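PDB 6HYH: periplasmic binding protein/LacI transcriptional regulator from Mycobacterium smegmatis, which binds beta-D-fucofuranose and probably serves as the substrate-binding component of an L-arabinofuranose ABC transporter. Local coordinates for residues V89-K94 / T109-V114. Sequence-based numbering, arbitrary orientation.
Sequences VLQETK and TQDTDV. With ZN (zinc ion), chain E.
Val-114 and Leu-90 face each other where the 109-114 loop passes beside the helix carrying residues 89-94, their CB atoms 4.2 Å apart. CD2 of Leu-90 reaches the backbone instead, lying 3.8 Å from O of Val-114. The CG1 branch of Val-114 meets two helix side chains, OE1 of Gln-91 at 3.5 Å and, farther off, the methylene CD of Lys-94. Lys-94 passes across the valine at about a right angle, and its CD also lies 3.6 Å from O of Asp-113, so it joins the contact through its aliphatic part.

Toward the metal, Asp-111 can be followed outward. Its CB sits 3.9 Å from OE1 of Gln-91, and CG remains close to that same oxygen. With CG anti to the carbonyl carbon (chi1 -78°), the carboxylate is carried out to a zinc ion. There OD2 is bound to the metal at 1.8 Å, whereas OD1 stays 3.2 Å from it, making the coordination monodentate. Gln-91, bent at chi2 (62°), crosses the aspartate with its amide plane turned 36° from the carboxylate; its OE1 approaches OD2 of Asp-111 to 3.5 Å, a contact of two oxygens, and no hydrogen bond joins the segments. Within the loop, the backbone N of Asp-111 donates to OG1 of Thr-109, forming an ST turn.

Asp-87 of the same chain and His-318 of a second subunit also bind this zinc, which therefore bridges the helix, the loop and a neighbouring molecule. In the periplasmic binding protein lobe whose parallel strands include 18-23 and 117-121, helix 87-96 makes the beta-alpha-beta crossover from strand 75-78 to strand 100-103 and packs against helix 58-71 through Val-89 and Thr-93, while the loop connects strand 100-103 with its parallel neighbour 117-121.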
loop_
_atom_site.group_PDB
_atom_site.type_symbol
_atom_site.label_atom_id
_atom_site.label_comp_id
_atom_site.label_asym_id
_atom_site.label_seq_id
_atom_site.Cartn_x
_atom_site.Cartn_y
_atom_site.Cartn_z
ATOM N N VAL A 89 3.714 8.234 -17.187
ATOM C CA VAL A 89 3.966 9.626 -16.818
ATOM C C VAL A 89 4.646 9.722 -15.450
ATOM O O VAL A 89 5.419 10.666 -15.194
ATOM C CB VAL A 89 2.658 10.447 -16.832
ATOM C CG1 VAL A 89 1.784 10.077 -15.651
ATOM C CG2 VAL A 89 2.938 11.956 -16.825
ATOM N N LEU A 90 4.454 8.722 -14.574
ATOM C CA LEU A 90 5.137 8.791 -13.280
ATOM C C LEU A 90 6.604 8.401 -13.395
ATOM O O LEU A 90 7.452 9.008 -12.725
ATOM C CB LEU A 90 4.420 7.935 -12.233
ATOM C CG LEU A 90 3.226 8.615 -11.539
ATOM C CD1 LEU A 90 2.551 7.663 -10.594
ATOM C CD2 LEU A 90 3.664 9.871 -10.789
ATOM N N GLN A 91 6.918 7.426 -14.262
ATOM C CA GLN A 91 8.317 7.124 -14.559
ATOM C C GLN A 91 8.991 8.323 -15.227
ATOM O O GLN A 91 10.170 8.604 -14.982
ATOM C CB GLN A 91 8.392 5.861 -15.427
ATOM C CG GLN A 91 9.646 4.993 -15.244
ATOM C CD GLN A 91 9.764 4.453 -13.841
ATOM O OE1 GLN A 91 8.814 4.542 -13.069
ATOM N NE2 GLN A 91 10.918 3.860 -13.506
ATOM N N GLU A 92 8.238 9.069 -16.042
ATOM C CA GLU A 92 8.759 10.289 -16.666
ATOM C C GLU A 92 9.118 11.357 -15.633
ATOM O O GLU A 92 10.196 11.963 -15.689
ATOM C CB GLU A 92 7.740 10.850 -17.659
ATOM C CG GLU A 92 7.469 9.946 -18.856
ATOM C CD GLU A 92 6.513 10.589 -19.857
ATOM O OE1 GLU A 92 6.172 11.788 -19.662
ATOM O OE2 GLU A 92 6.090 9.892 -20.820
ATOM N N THR A 93 8.208 11.640 -14.708
ATOM C CA THR A 93 8.558 12.592 -13.658
ATOM C C THR A 93 9.729 12.092 -12.824
ATOM O O THR A 93 10.614 12.876 -12.454
ATOM C CB THR A 93 7.366 12.837 -12.744
ATOM O OG1 THR A 93 7.006 11.599 -12.103
ATOM C CG2 THR A 93 6.200 13.377 -13.537
ATOM N N LYS A 94 9.750 10.794 -12.499
ATOM C CA LYS A 94 10.943 10.219 -11.884
ATOM C C LYS A 94 12.198 10.593 -12.669
ATOM O O LYS A 94 13.197 11.046 -12.096
ATOM C CB LYS A 94 10.823 8.706 -11.733
ATOM C CG LYS A 94 11.745 8.249 -10.600
ATOM C CD LYS A 94 11.372 6.916 -10.005
ATOM C CE LYS A 94 11.940 5.811 -10.841
ATOM N NZ LYS A 94 13.413 5.863 -10.696
ATOM N N THR A 109 0.007 1.696 -8.689
ATOM C CA THR A 109 1.237 1.676 -9.453
ATOM C C THR A 109 2.058 0.446 -9.108
ATOM O O THR A 109 2.086 -0.026 -7.962
ATOM C CB THR A 109 2.093 2.918 -9.184
ATOM O OG1 THR A 109 3.265 2.881 -10.016
ATOM C CG2 THR A 109 2.530 2.947 -7.736
ATOM N N GLN A 110 2.810 0.005 -10.113
ATOM C CA GLN A 110 3.634 -1.188 -10.059
ATOM C C GLN A 110 5.118 -0.829 -10.037
ATOM O O GLN A 110 5.958 -1.706 -10.275
ATOM C CB GLN A 110 3.318 -2.109 -11.256
ATOM C CG GLN A 110 1.881 -2.648 -11.354
ATOM C CD GLN A 110 0.917 -1.667 -12.028
ATOM O OE1 GLN A 110 1.339 -0.709 -12.679
ATOM N NE2 GLN A 110 -0.388 -1.908 -11.870
ATOM N N ASP A 111 5.458 0.442 -9.778
ATOM C CA ASP A 111 6.828 0.922 -9.631
ATOM C C ASP A 111 7.035 1.568 -8.264
ATOM O O ASP A 111 6.078 1.898 -7.558
ATOM C CB ASP A 111 7.177 1.934 -10.734
ATOM C CG ASP A 111 7.501 1.272 -12.079
ATOM O OD1 ASP A 111 8.427 0.432 -12.168
ATOM O OD2 ASP A 111 6.817 1.627 -13.058
ATOM N N THR A 112 8.299 1.763 -7.894
ATOM C CA THR A 112 8.671 2.090 -6.524
ATOM C C THR A 112 9.260 3.494 -6.415
ATOM O O THR A 112 9.995 3.957 -7.298
ATOM C CB THR A 112 9.720 1.106 -5.988
ATOM O OG1 THR A 112 9.490 -0.212 -6.521
ATOM C CG2 THR A 112 9.718 1.095 -4.447
ATOM N N ASP A 113 8.936 4.162 -5.304
ATOM C CA ASP A 113 9.407 5.519 -5.066
ATOM C C ASP A 113 9.194 6.413 -6.283
ATOM O O ASP A 113 10.090 7.168 -6.670
ATOM C CB ASP A 113 10.877 5.490 -4.643
ATOM C CG ASP A 113 11.104 4.646 -3.393
ATOM O OD1 ASP A 113 10.098 4.113 -2.857
ATOM O OD2 ASP A 113 12.277 4.524 -2.947
ATOM N N VAL A 114 8.030 6.276 -6.930
ATOM C CA VAL A 114 7.595 7.208 -7.974
ATOM C C VAL A 114 6.886 8.440 -7.433
ATOM O O VAL A 114 6.447 9.275 -8.238
ATOM C CB VAL A 114 6.660 6.554 -9.008
ATOM C CG1 VAL A 114 7.476 5.815 -10.060
ATOM C CG2 VAL A 114 5.655 5.628 -8.315
HETATM ZN ZN ZN E . 6.317 0.794 -14.611
HETATM O O HOH W 1 8.571 1.012 -15.725
#